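PDB 2ECE: selenium-binding protein from Sulfolobus tokodaii, which is of unknown function but belongs to the selenium-binding protein family, so it may bind selenium, and folds as a beta propeller. Local coordinates for residues A[32-37]-A[440-445]; A[397-402]-A[412-417]; A[41-46]-A[71-76]; A[102-107]-A[401-406]. All blocks are in the same frame, centred on the assembly; numbering follows the deposited sequence.

Contact 1 of 4, residues A[32-37]-A[440-445]; sequences CLYTGT and GEARSH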
loop_
_atom_site.group_PDB
_atom_site.type_symbol
_atom_site.label_atom_id
_atom_site.label_comp_id
_atom_site.label_asym_id
_atom_site.label_seq_id
_atom_site.Cartn_x
_atom_site.Cartn_y
_atom_site.Cartn_z
ATOM N N CYS A 32 -6.868 10.956 0.665
ATOM C CA CYS A 32 -6.206 12.252 0.493
ATOM C C CYS A 32 -5.937 12.936 1.829
ATOM O O CYS A 32 -6.701 12.779 2.774
ATOM C CB CYS A 32 -7.065 13.163 -0.386
ATOM S SG CYS A 32 -7.217 12.561 -2.084
ATOM N N LEU A 33 -4.864 13.719 1.898
ATOM C CA LEU A 33 -4.516 14.372 3.148
ATOM C C LEU A 33 -3.979 15.799 3.030
ATOM O O LEU A 33 -3.389 16.181 2.020
ATOM C CB LEU A 33 -3.480 13.527 3.889
ATOM C CG LEU A 33 -2.187 13.263 3.097
ATOM C CD1 LEU A 33 -1.031 13.056 4.057
ATOM C CD2 LEU A 33 -2.369 12.044 2.194
ATOM N N TYR A 34 -4.198 16.575 4.087
ATOM C CA TYR A 34 -3.697 17.941 4.184
ATOM C C TYR A 34 -2.635 17.915 5.285
ATOM O O TYR A 34 -1.930 18.900 5.519
ATOM C CB TYR A 34 -4.825 18.909 4.550
ATOM C CG TYR A 34 -5.653 19.349 3.361
ATOM C CD1 TYR A 34 -5.088 20.118 2.340
ATOM C CD2 TYR A 34 -6.998 18.998 3.250
ATOM C CE1 TYR A 34 -5.844 20.522 1.238
ATOM C CE2 TYR A 34 -7.760 19.398 2.152
ATOM C CZ TYR A 34 -7.178 20.158 1.155
ATOM O OH TYR A 34 -7.924 20.564 0.078
ATOM N N THR A 35 -2.533 16.771 5.956
ATOM C CA THR A 35 -1.556 16.586 7.021
ATOM C C THR A 35 -0.162 16.761 6.422
ATOM O O THR A 35 0.202 16.073 5.467
ATOM C CB THR A 35 -1.660 15.173 7.643
ATOM O OG1 THR A 35 -2.987 14.955 8.133
ATOM C CG2 THR A 35 -0.692 15.032 8.796
ATOM N N GLY A 36 0.610 17.697 6.967
ATOM C CA GLY A 36 1.952 17.930 6.461
ATOM C C GLY A 36 2.052 19.032 5.415
ATOM O O GLY A 36 3.152 19.403 4.994
ATOM N N THR A 37 0.908 19.566 4.996
ATOM C CA THR A 37 0.891 20.623 3.990
ATOM C C THR A 37 0.859 22.004 4.620
ATOM O O THR A 37 1.075 23.007 3.942
ATOM C CB THR A 37 -0.340 20.523 3.094
ATOM O OG1 THR A 37 -1.510 20.768 3.887
ATOM C CG2 THR A 37 -0.417 19.137 2.443
ATOM N N GLY A 440 -5.113 19.622 -5.977
ATOM C CA GLY A 440 -4.868 20.951 -5.433
ATOM C C GLY A 440 -3.743 20.989 -4.420
ATOM O O GLY A 440 -2.604 20.680 -4.752
ATOM N N GLU A 441 -4.053 21.367 -3.183
ATOM C CA GLU A 441 -3.033 21.429 -2.138
ATOM C C GLU A 441 -3.049 20.158 -1.287
ATOM O O GLU A 441 -2.202 19.975 -0.411
ATOM C CB GLU A 441 -3.258 22.650 -1.239
ATOM C CG GLU A 441 -3.166 24.004 -1.946
ATOM C CD GLU A 441 -1.774 24.309 -2.477
ATOM O OE1 GLU A 441 -0.790 24.116 -1.729
ATOM O OE2 GLU A 441 -1.661 24.754 -3.639
ATOM N N ALA A 442 -4.025 19.290 -1.538
ATOM C CA ALA A 442 -4.128 18.032 -0.800
ATOM C C ALA A 442 -3.196 17.014 -1.454
ATOM O O ALA A 442 -2.890 17.134 -2.639
ATOM C CB ALA A 442 -5.568 17.520 -0.831
ATOM N N ARG A 443 -2.746 16.024 -0.683
ATOM C CA ARG A 443 -1.851 14.992 -1.199
ATOM C C ARG A 443 -2.630 13.682 -1.315
ATOM O O ARG A 443 -3.559 13.446 -0.544
ATOM C CB ARG A 443 -0.644 14.823 -0.267
ATOM C CG ARG A 443 0.183 16.100 -0.132
ATOM C CD ARG A 443 1.353 15.952 0.829
ATOM N NE ARG A 443 2.067 17.218 0.975
ATOM C CZ ARG A 443 3.077 17.421 1.815
ATOM N NH1 ARG A 443 3.506 16.437 2.591
ATOM N NH2 ARG A 443 3.651 18.614 1.886
ATOM N N SER A 444 -2.248 12.833 -2.267
ATOM C CA SER A 444 -2.958 11.572 -2.481
ATOM C C SER A 444 -2.149 10.328 -2.129
ATOM O O SER A 444 -0.935 10.285 -2.328
ATOM C CB SER A 444 -3.430 11.495 -3.936
ATOM O OG SER A 444 -2.358 11.756 -4.834
ATOM N N HIS A 445 -2.830 9.315 -1.593
ATOM C CA HIS A 445 -2.150 8.081 -1.224
ATOM C C HIS A 445 -2.802 6.834 -1.838
ATOM O O HIS A 445 -2.926 6.727 -3.062
ATOM C CB HIS A 445 -2.070 7.945 0.305
ATOM C CG HIS A 445 -0.892 7.143 0.771
ATOM N ND1 HIS A 445 0.322 7.720 1.078
ATOM C CD2 HIS A 445 -0.714 5.807 0.894
ATOM C CE1 HIS A 445 1.198 6.775 1.367
ATOM N NE2 HIS A 445 0.596 5.604 1.262
HETATM O O HOH W 1 -7.027 22.037 -2.243
#

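Contact 2 of 4, residues A[397-402]-A[412-417]; sequences VTNSLY and EGLKGW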
loop_
_atom_site.group_PDB
_atom_site.type_symbol
_atom_site.label_atom_id
_atom_site.label_comp_id
_atom_site.label_asym_id
_atom_site.label_seq_id
_atom_site.Cartn_x
_atom_site.Cartn_y
_atom_site.Cartn_z
ATOM N N VAL A 397 -1.792 5.809 -10.334
ATOM C CA VAL A 397 -0.616 6.241 -9.588
ATOM C C VAL A 397 -0.815 7.539 -8.806
ATOM O O VAL A 397 -1.329 8.516 -9.356
ATOM C CB VAL A 397 0.566 6.472 -10.559
ATOM C CG1 VAL A 397 1.858 6.651 -9.779
ATOM C CG2 VAL A 397 0.667 5.314 -11.557
ATOM N N THR A 398 -0.429 7.545 -7.528
ATOM C CA THR A 398 -0.504 8.762 -6.708
ATOM C C THR A 398 0.932 9.074 -6.253
ATOM O O THR A 398 1.833 8.263 -6.476
ATOM C CB THR A 398 -1.460 8.625 -5.504
ATOM O OG1 THR A 398 -1.051 7.530 -4.673
ATOM C CG2 THR A 398 -2.893 8.424 -6.003
ATOM N N ASN A 399 1.150 10.200 -5.581
ATOM C CA ASN A 399 2.531 10.606 -5.281
ATOM C C ASN A 399 3.032 10.930 -3.880
ATOM O O ASN A 399 4.190 11.334 -3.731
ATOM C CB ASN A 399 2.859 11.800 -6.176
ATOM C CG ASN A 399 1.965 12.994 -5.889
ATOM O OD1 ASN A 399 0.784 12.833 -5.558
ATOM N ND2 ASN A 399 2.517 14.198 -6.015
ATOM N N SER A 400 2.198 10.776 -2.861
ATOM C CA SER A 400 2.627 11.081 -1.506
ATOM C C SER A 400 3.019 9.829 -0.723
ATOM O O SER A 400 2.386 8.786 -0.856
ATOM C CB SER A 400 1.515 11.828 -0.773
ATOM O OG SER A 400 1.859 12.019 0.584
ATOM N N LEU A 401 4.059 9.947 0.102
ATOM C CA LEU A 401 4.541 8.830 0.908
ATOM C C LEU A 401 4.123 8.992 2.369
ATOM O O LEU A 401 3.468 8.123 2.945
ATOM C CB LEU A 401 6.075 8.732 0.825
ATOM C CG LEU A 401 6.750 7.643 1.675
ATOM C CD1 LEU A 401 6.290 6.267 1.207
ATOM C CD2 LEU A 401 8.268 7.759 1.571
ATOM N N TYR A 402 4.523 10.111 2.962
ATOM C CA TYR A 402 4.210 10.415 4.354
ATOM C C TYR A 402 4.481 11.911 4.594
ATOM O O TYR A 402 5.528 12.432 4.214
ATOM C CB TYR A 402 5.062 9.535 5.286
ATOM C CG TYR A 402 4.694 9.658 6.753
ATOM C CD1 TYR A 402 5.237 10.671 7.548
ATOM C CD2 TYR A 402 3.758 8.800 7.333
ATOM C CE1 TYR A 402 4.851 10.829 8.886
ATOM C CE2 TYR A 402 3.368 8.948 8.665
ATOM C CZ TYR A 402 3.918 9.965 9.434
ATOM O OH TYR A 402 3.535 10.121 10.748
ATOM N N GLU A 412 9.888 21.623 -1.751
ATOM C CA GLU A 412 9.176 22.719 -2.393
ATOM C C GLU A 412 7.667 22.612 -2.190
ATOM O O GLU A 412 6.931 23.561 -2.454
ATOM C CB GLU A 412 9.515 22.767 -3.884
ATOM C CG GLU A 412 10.996 23.014 -4.155
ATOM C CD GLU A 412 11.299 23.203 -5.629
ATOM O OE1 GLU A 412 10.574 23.984 -6.285
ATOM O OE2 GLU A 412 12.265 22.584 -6.129
ATOM N N GLY A 413 7.208 21.457 -1.718
ATOM C CA GLY A 413 5.787 21.273 -1.473
ATOM C C GLY A 413 5.099 20.276 -2.388
ATOM O O GLY A 413 4.711 20.611 -3.510
ATOM N N LEU A 414 4.931 19.049 -1.901
ATOM C CA LEU A 414 4.292 17.996 -2.682
ATOM C C LEU A 414 2.793 18.204 -2.747
ATOM O O LEU A 414 2.125 18.309 -1.717
ATOM C CB LEU A 414 4.594 16.624 -2.072
ATOM C CG LEU A 414 4.254 15.365 -2.882
ATOM C CD1 LEU A 414 5.210 14.265 -2.490
ATOM C CD2 LEU A 414 2.812 14.941 -2.651
ATOM N N LYS A 415 2.275 18.287 -3.968
ATOM C CA LYS A 415 0.847 18.458 -4.193
ATOM C C LYS A 415 0.357 17.192 -4.885
ATOM O O LYS A 415 0.988 16.696 -5.827
ATOM C CB LYS A 415 0.596 19.697 -5.050
ATOM C CG LYS A 415 0.959 20.990 -4.318
ATOM C CD LYS A 415 0.847 22.209 -5.210
ATOM C CE LYS A 415 1.294 23.459 -4.460
ATOM N NZ LYS A 415 1.285 24.660 -5.346
ATOM N N GLY A 416 -0.770 16.672 -4.413
ATOM C CA GLY A 416 -1.295 15.433 -4.954
ATOM C C GLY A 416 -1.887 15.396 -6.346
ATOM O O GLY A 416 -2.523 16.348 -6.817
ATOM N N TRP A 417 -1.654 14.268 -7.007
ATOM C CA TRP A 417 -2.197 14.002 -8.328
ATOM C C TRP A 417 -2.456 12.512 -8.453
ATOM O O TRP A 417 -2.042 11.719 -7.598
ATOM C CB TRP A 417 -1.255 14.460 -9.471
ATOM C CG TRP A 417 0.238 14.145 -9.365
ATOM C CD1 TRP A 417 1.239 15.046 -9.115
ATOM C CD2 TRP A 417 0.894 12.880 -9.589
ATOM N NE1 TRP A 417 2.463 14.432 -9.179
ATOM C CE2 TRP A 417 2.286 13.105 -9.467
ATOM C CE3 TRP A 417 0.443 11.584 -9.885
ATOM C CZ2 TRP A 417 3.231 12.084 -9.630
ATOM C CZ3 TRP A 417 1.387 10.564 -10.048
ATOM C CH2 TRP A 417 2.765 10.824 -9.920
#

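Contact 3 of 4, residues A[41-46]-A[71-76]; sequences RADFIA and DELHHF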
loop_
_atom_site.group_PDB
_atom_site.type_symbol
_atom_site.label_atom_id
_atom_site.label_comp_id
_atom_site.label_asym_id
_atom_site.label_seq_id
_atom_site.Cartn_x
_atom_site.Cartn_y
_atom_site.Cartn_z
ATOM N N ARG A 41 -6.962 21.782 7.458
ATOM C CA ARG A 41 -8.188 21.150 6.963
ATOM C C ARG A 41 -8.082 19.644 7.167
ATOM O O ARG A 41 -6.996 19.079 7.114
ATOM C CB ARG A 41 -8.390 21.398 5.469
ATOM C CG ARG A 41 -8.856 22.774 5.080
ATOM C CD ARG A 41 -9.084 22.797 3.576
ATOM N NE ARG A 41 -8.957 24.137 3.010
ATOM C CZ ARG A 41 -8.841 24.384 1.709
ATOM N NH1 ARG A 41 -8.835 23.380 0.841
ATOM N NH2 ARG A 41 -8.724 25.632 1.272
ATOM N N ALA A 42 -9.219 18.997 7.374
ATOM C CA ALA A 42 -9.245 17.557 7.587
ATOM C C ALA A 42 -8.862 16.775 6.336
ATOM O O ALA A 42 -8.998 17.264 5.211
ATOM C CB ALA A 42 -10.631 17.128 8.053
ATOM N N ASP A 43 -8.359 15.562 6.538
ATOM C CA ASP A 43 -8.013 14.701 5.418
ATOM C C ASP A 43 -9.372 14.241 4.885
ATOM O O ASP A 43 -10.402 14.536 5.495
ATOM C CB ASP A 43 -7.168 13.517 5.900
ATOM C CG ASP A 43 -5.814 13.952 6.442
ATOM O OD1 ASP A 43 -5.454 15.138 6.259
ATOM O OD2 ASP A 43 -5.101 13.113 7.035
ATOM N N PHE A 44 -9.385 13.531 3.762
ATOM C CA PHE A 44 -10.647 13.095 3.176
ATOM C C PHE A 44 -10.468 11.971 2.169
ATOM O O PHE A 44 -9.364 11.704 1.701
ATOM C CB PHE A 44 -11.326 14.275 2.464
ATOM C CG PHE A 44 -10.493 14.869 1.348
ATOM C CD1 PHE A 44 -10.696 14.484 0.021
ATOM C CD2 PHE A 44 -9.502 15.813 1.629
ATOM C CE1 PHE A 44 -9.930 15.034 -1.013
ATOM C CE2 PHE A 44 -8.730 16.367 0.606
ATOM C CZ PHE A 44 -8.946 15.977 -0.726
ATOM N N ILE A 45 -11.577 11.319 1.843
ATOM C CA ILE A 45 -11.581 10.254 0.850
ATOM C C ILE A 45 -12.191 10.890 -0.387
ATOM O O ILE A 45 -13.302 11.423 -0.338
ATOM C CB ILE A 45 -12.465 9.059 1.268
ATOM C CG1 ILE A 45 -11.768 8.242 2.361
ATOM C CG2 ILE A 45 -12.761 8.179 0.041
ATOM C CD1 ILE A 45 -10.559 7.457 1.869
ATOM N N ALA A 46 -11.462 10.855 -1.492
ATOM C CA ALA A 46 -11.976 11.439 -2.719
ATOM C C ALA A 46 -12.587 10.354 -3.583
ATOM O O ALA A 46 -12.059 9.242 -3.660
ATOM C CB ALA A 46 -10.858 12.135 -3.473
ATOM N N ASP A 71 -5.381 13.312 10.691
ATOM C CA ASP A 71 -5.521 11.861 10.853
ATOM C C ASP A 71 -4.336 11.183 10.166
ATOM O O ASP A 71 -3.830 10.166 10.638
ATOM C CB ASP A 71 -6.802 11.343 10.170
ATOM C CG ASP A 71 -8.054 11.505 11.029
ATOM O OD1 ASP A 71 -8.105 10.955 12.153
ATOM O OD2 ASP A 71 -9.004 12.168 10.567
ATOM N N GLU A 72 -3.914 11.798 9.061
ATOM C CA GLU A 72 -2.861 11.333 8.157
ATOM C C GLU A 72 -3.392 10.063 7.511
ATOM O O GLU A 72 -3.031 8.950 7.898
ATOM C CB GLU A 72 -1.519 11.059 8.858
ATOM C CG GLU A 72 -0.425 10.408 7.942
ATOM C CD GLU A 72 0.719 11.351 7.516
ATOM O OE1 GLU A 72 1.196 12.151 8.350
ATOM O OE2 GLU A 72 1.166 11.274 6.347
ATOM N N LEU A 73 -4.295 10.241 6.549
ATOM C CA LEU A 73 -4.847 9.101 5.825
ATOM C C LEU A 73 -3.693 8.520 5.043
ATOM O O LEU A 73 -2.733 9.240 4.712
ATOM C CB LEU A 73 -5.965 9.522 4.866
ATOM C CG LEU A 73 -7.292 9.952 5.508
ATOM C CD1 LEU A 73 -8.416 9.832 4.494
ATOM C CD2 LEU A 73 -7.599 9.068 6.708
ATOM N N HIS A 74 -3.712 7.205 4.867
ATOM C CA HIS A 74 -2.629 6.566 4.126
ATOM C C HIS A 74 -3.152 5.349 3.330
ATOM O O HIS A 74 -3.578 5.461 2.184
ATOM C CB HIS A 74 -1.666 6.139 5.203
ATOM C CG HIS A 74 -0.310 5.725 4.737
ATOM N ND1 HIS A 74 0.723 6.623 4.587
ATOM C CD2 HIS A 74 0.224 4.499 4.530
ATOM C CE1 HIS A 74 1.838 5.968 4.311
ATOM N NE2 HIS A 74 1.562 4.677 4.268
ATOM N N HIS A 75 -3.375 4.275 4.070
ATOM C CA HIS A 75 -3.838 3.015 3.487
ATOM C C HIS A 75 -5.234 2.755 4.043
ATOM O O HIS A 75 -5.558 3.208 5.141
ATOM C CB HIS A 75 -2.917 1.831 3.879
ATOM C CG HIS A 75 -1.703 1.669 3.007
ATOM N ND1 HIS A 75 -1.202 2.686 2.222
ATOM C CD2 HIS A 75 -0.876 0.609 2.819
ATOM C CE1 HIS A 75 -0.124 2.260 1.586
ATOM N NE2 HIS A 75 0.095 1.004 1.931
ATOM N N PHE A 76 -6.067 2.067 3.271
ATOM C CA PHE A 76 -7.413 1.714 3.721
ATOM C C PHE A 76 -7.915 0.497 2.950
ATOM O O PHE A 76 -7.302 0.079 1.971
ATOM C CB PHE A 76 -8.405 2.891 3.589
ATOM C CG PHE A 76 -8.703 3.313 2.170
ATOM C CD1 PHE A 76 -7.771 4.032 1.431
ATOM C CD2 PHE A 76 -9.931 3.006 1.585
ATOM C CE1 PHE A 76 -8.054 4.445 0.124
ATOM C CE2 PHE A 76 -10.230 3.412 0.275
ATOM C CZ PHE A 76 -9.287 4.133 -0.454
HETATM O O HOH W 2 -7.844 14.242 9.212
#

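Contact 4 of 4, residues A[102-107]-A[401-406]; sequences GLRSSR and LYSTWD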
loop_
_atom_site.group_PDB
_atom_site.type_symbol
_atom_site.label_atom_id
_atom_site.label_comp_id
_atom_site.label_asym_id
_atom_site.label_seq_id
_atom_site.Cartn_x
_atom_site.Cartn_y
_atom_site.Cartn_z
ATOM N N GLY A 102 -6.386 6.290 10.625
ATOM C CA GLY A 102 -5.484 7.428 10.613
ATOM C C GLY A 102 -4.106 6.911 10.986
ATOM O O GLY A 102 -3.923 6.362 12.083
ATOM N N LEU A 103 -3.135 7.062 10.088
ATOM C CA LEU A 103 -1.782 6.589 10.371
ATOM C C LEU A 103 -1.148 7.388 11.522
ATOM O O LEU A 103 -0.232 6.903 12.184
ATOM C CB LEU A 103 -0.909 6.672 9.112
ATOM C CG LEU A 103 0.549 6.206 9.217
ATOM C CD1 LEU A 103 0.634 4.777 9.738
ATOM C CD2 LEU A 103 1.192 6.307 7.839
ATOM N N ARG A 104 -1.637 8.607 11.750
ATOM C CA ARG A 104 -1.145 9.447 12.841
ATOM C C ARG A 104 -2.073 9.389 14.057
ATOM O O ARG A 104 -1.614 9.220 15.190
ATOM C CB ARG A 104 -1.003 10.914 12.391
ATOM C CG ARG A 104 0.379 11.297 11.858
ATOM C CD ARG A 104 0.496 12.794 11.545
ATOM N NE ARG A 104 1.763 13.108 10.883
ATOM C CZ ARG A 104 2.910 13.345 11.515
ATOM N NH1 ARG A 104 2.961 13.322 12.843
ATOM N NH2 ARG A 104 4.021 13.555 10.820
ATOM N N SER A 105 -3.378 9.498 13.815
ATOM C CA SER A 105 -4.373 9.508 14.889
ATOM C C SER A 105 -4.789 8.181 15.516
ATOM O O SER A 105 -5.197 8.154 16.677
ATOM C CB SER A 105 -5.644 10.202 14.404
ATOM O OG SER A 105 -6.290 9.394 13.432
ATOM N N SER A 106 -4.713 7.094 14.753
ATOM C CA SER A 106 -5.128 5.779 15.231
ATOM C C SER A 106 -6.655 5.676 15.220
ATOM O O SER A 106 -7.230 4.714 15.719
ATOM C CB SER A 106 -4.613 5.518 16.649
ATOM O OG SER A 106 -3.201 5.472 16.681
ATOM N N ARG A 107 -7.308 6.680 14.649
ATOM C CA ARG A 107 -8.762 6.686 14.561
ATOM C C ARG A 107 -9.175 5.791 13.393
ATOM O O ARG A 107 -8.399 5.604 12.453
ATOM C CB ARG A 107 -9.254 8.123 14.333
ATOM C CG ARG A 107 -10.752 8.270 14.085
ATOM C CD ARG A 107 -11.176 9.747 14.069
ATOM N NE ARG A 107 -10.935 10.416 15.352
ATOM C CZ ARG A 107 -9.970 11.303 15.578
ATOM N NH1 ARG A 107 -9.130 11.645 14.609
ATOM N NH2 ARG A 107 -9.852 11.864 16.777
ATOM N N LEU A 401 4.059 9.947 0.102
ATOM C CA LEU A 401 4.541 8.830 0.908
ATOM C C LEU A 401 4.123 8.992 2.369
ATOM O O LEU A 401 3.468 8.123 2.945
ATOM C CB LEU A 401 6.075 8.732 0.825
ATOM C CG LEU A 401 6.750 7.643 1.675
ATOM C CD1 LEU A 401 6.290 6.267 1.207
ATOM C CD2 LEU A 401 8.268 7.759 1.571
ATOM N N TYR A 402 4.523 10.111 2.962
ATOM C CA TYR A 402 4.210 10.415 4.354
ATOM C C TYR A 402 4.481 11.911 4.594
ATOM O O TYR A 402 5.528 12.432 4.214
ATOM C CB TYR A 402 5.062 9.535 5.286
ATOM C CG TYR A 402 4.694 9.658 6.753
ATOM C CD1 TYR A 402 5.237 10.671 7.548
ATOM C CD2 TYR A 402 3.758 8.800 7.333
ATOM C CE1 TYR A 402 4.851 10.829 8.886
ATOM C CE2 TYR A 402 3.368 8.948 8.665
ATOM C CZ TYR A 402 3.918 9.965 9.434
ATOM O OH TYR A 402 3.535 10.121 10.748
ATOM N N SER A 403 3.519 12.589 5.211
ATOM C CA SER A 403 3.600 14.025 5.488
ATOM C C SER A 403 5.003 14.611 5.647
ATOM O O SER A 403 5.440 15.410 4.827
ATOM C CB SER A 403 2.769 14.358 6.732
ATOM O OG SER A 403 3.256 13.662 7.866
ATOM N N THR A 404 5.708 14.210 6.698
ATOM C CA THR A 404 7.041 14.739 6.953
ATOM C C THR A 404 8.136 14.237 6.024
ATOM O O THR A 404 9.125 14.937 5.806
ATOM C CB THR A 404 7.452 14.493 8.414
ATOM O OG1 THR A 404 7.238 13.118 8.753
ATOM C CG2 THR A 404 6.625 15.376 9.340
ATOM N N TRP A 405 7.973 13.038 5.473
ATOM C CA TRP A 405 8.976 12.521 4.552
ATOM C C TRP A 405 8.846 13.242 3.208
ATOM O O TRP A 405 9.852 13.515 2.546
ATOM C CB TRP A 405 8.826 10.998 4.380
ATOM C CG TRP A 405 9.221 10.223 5.614
ATOM C CD1 TRP A 405 8.897 10.526 6.910
ATOM C CD2 TRP A 405 10.022 9.034 5.669
ATOM N NE1 TRP A 405 9.452 9.605 7.765
ATOM C CE2 TRP A 405 10.146 8.679 7.032
ATOM C CE3 TRP A 405 10.648 8.234 4.701
ATOM C CZ2 TRP A 405 10.872 7.553 7.455
ATOM C CZ3 TRP A 405 11.372 7.110 5.125
ATOM C CH2 TRP A 405 11.476 6.787 6.490
ATOM N N ASP A 406 7.615 13.557 2.808
ATOM C CA ASP A 406 7.393 14.274 1.551
ATOM C C ASP A 406 8.190 15.574 1.624
ATOM O O ASP A 406 8.919 15.940 0.702
ATOM C CB ASP A 406 5.920 14.663 1.365
ATOM C CG ASP A 406 4.999 13.468 1.166
ATOM O OD1 ASP A 406 5.491 12.344 0.935
ATOM O OD2 ASP A 406 3.767 13.676 1.233
HETATM O O HOH W 3 2.323 8.090 12.156
#

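Contact 1 of 4, residues A[32-37]-A[440-445]
Leu33 and Arg443 join their backbones through a reciprocal pair of hydrogen bonds: Leu33 N meets Arg443 O at 2.8 Å, and Arg443 N meets Leu33 O at 2.8 Å, the latter with an N-H...O angle of 170°. They form a hydrogen-bonded antiparallel pair. The following pair, Cys32 with Ser444, is non-hydrogen-bonded and sets Cys32 CA 3.1 Å from Arg443 O in a CA-H...O contact. The principle illustrated here is ring closure in a beta propeller: strand 443-449, from the far end of the chain, edges the blade whose other three strands, 27-33, 44-49 and 60-65, come from its beginning. Past the ladder the Arg443 side chain runs extended along the turn 34-37, one guanidinium face lying against the backbone of Gly36 and Thr37 while Thr37 CG2 touches Arg443 NE at 3.5 Å. The charged end continues to helix 403-409, with a salt bridge to Asp406 and hydrogen bonds to Asn407 and Ser403 O. With an alanine here, Asp406 would probably be left without its cationic mate and the turn without the flat group it rests on. Tyr34 O holds that turn together by accepting from both Thr37 N and Thr37 OG1. On the other side of the strand pair, Ala442 CB sits over a face of the Tyr34 ring, 3.9 Å from its centroid and 23° off the normal, and a water links Tyr34 OH to Glu441 N.

Contact 2 of 4, residues A[397-402]-A[412-417]
The carboxamide of Asn399 lies stacked over one face of the Trp417 indole, the two planes 22° apart and Asn399 CG 3.5 Å above the ring, offset toward its rim. Asn399 CB completes the overlap as a CH-pi contact, 3.7 Å from the centroid of the six-membered ring. At the edge of the indole, near its plane, Val397 O comes to 3.5 Å from Trp417 CZ3. Asn399 CG stands between its own backbone N and carbonyl carbon (chi1 62°), which turns the amide toward the facing chain. There Asn399 ND2 donates to Lys415 O at 2.9 Å, with that oxygen in the amide plane, and Trp417 N donates to Asn399 OD1 at 3.2 Å from above the carbonyl plane. Alongside, Leu414 brings CD1 to 3.3 Å from Asn399 O, and its CD2 meets Ser400 CB. The site lies where strands 394-398 and 417-423, neighbours in one propeller blade, part to let helix 403-409 loop out between them; the amide spans the widening gap. Although Asn399 ND2 and Trp417 NE1 are close, both are donors, and both bond Thr380 O instead. Since the amide gives hydrogens to two carbonyls and receives one from a backbone N-H, a flipped orientation would set oxygen against oxygen, so the buried group is probably fixed in rotation.

Contact 3 of 4, residues A[41-46]-A[71-76]
Asp43 OD2 is gripped by successive backbone amides of the facing loop: Leu73 N lies 3.0 Å from Asp43 OD2, on its anti side and 30° out of the carboxylate plane, while Glu72 N, at 2.7 Å from Asp43 OD2, makes a weak bond because its angle is poor. Thr35 OG1 also bonds this oxygen, and the other, OD1, takes Tyr34 N. A water extends the join by accepting from Asp43 N and Asp71 N and donating to Asp71 OD2. Below the polar cluster the contact turns apolar. Leu73 CG packs on Asp43 CB at 3.6 Å, and Leu73 crosses Ile45 at about a right angle. The end of Ile45 folds back at chi2 (-71°), setting CD1 over the centre of the Phe76 ring, 4.2 Å from its centroid. Val100 of strand 97-101 touches Ile45, Leu73 and Phe76, so this packing joins adjacent propeller blades, one carrying strand 44-49 and the next entered through 71-76. Asp71 and Glu72 pair with Arg107 and Arg104 respectively, which would lessen repulsion among the neighbouring acids; the donors gathered on the buried Asp43 carboxylate would likewise be expected to favour its negative charge.

Contact 4 of 4, residues A[102-107]-A[401-406]
Contact between Arg104 and Leu103 on one side and Tyr402, Ser403 and Thr404 on the other runs directly through side chains only: it joins the hairpin loop linking strands 97-101 and 108-112 to the segment 401-406 that leads into helix 403-409, and even the nearest CA atoms, those of Leu103 and Tyr402, are 9.3 Å apart. Two propeller blades that flank the closing blade are thereby tied together. Arg104 provides the reach, its chain extended from CG to NE before chi4 (-85°) turns the guanidinium. Its NH2 donates to Ser403 OG at 3.1 Å, with the oxygen in the guanidinium plane, while Tyr402 OH sits over the centre of one face, 3.3 Å above the plane of Arg104. Guanidinium and phenol planes are 42° apart, so the hydroxyl, rather than the flat ring, covers the cation. At the ring's edge Leu103 CD2 meets Tyr402 CE2 at 3.5 Å. A water links the two segments, accepting from Tyr402 OH and donating to Leu103 O. Behind this surface, Asp406 OD1 accepts from both Leu401 N and Tyr402 N, holding the backbone that carries the tyrosine. Arg104 also makes a salt bridge to Glu72 and a hydrogen bond to Glu214 O. A leucine in its place would probably leave Glu72 without its positive partner and the Tyr402 hydroxyl without the guanidinium face it rests on. Glu72 bonds Ser403 OG as well, so acid, serine and arginine form a closed polar triangle in which the arginine's charge probably offsets that of the carboxylate.

From the N terminus, residues 32-37 open contact 1, which closes only at 440-445 and so encloses the other three. Contact 3 comes first within it, a short loop from 41-46 to 71-76 that carries the chain from the closing blade into the next. Contact 4 then leaves from 102-107 and spans most of the ring before ending at 401-406. Contact 2 closes at 412-417 around helix 403-409 and shares Leu401 and Tyr402 with contact 4, so it begins on the stretch where contact 4 ends. Physically, contacts 1 and 3 both meet contact 4 at that helix, and Ser444 bonds Trp417 O between contacts 1 and 2, joining the first two blades with the last.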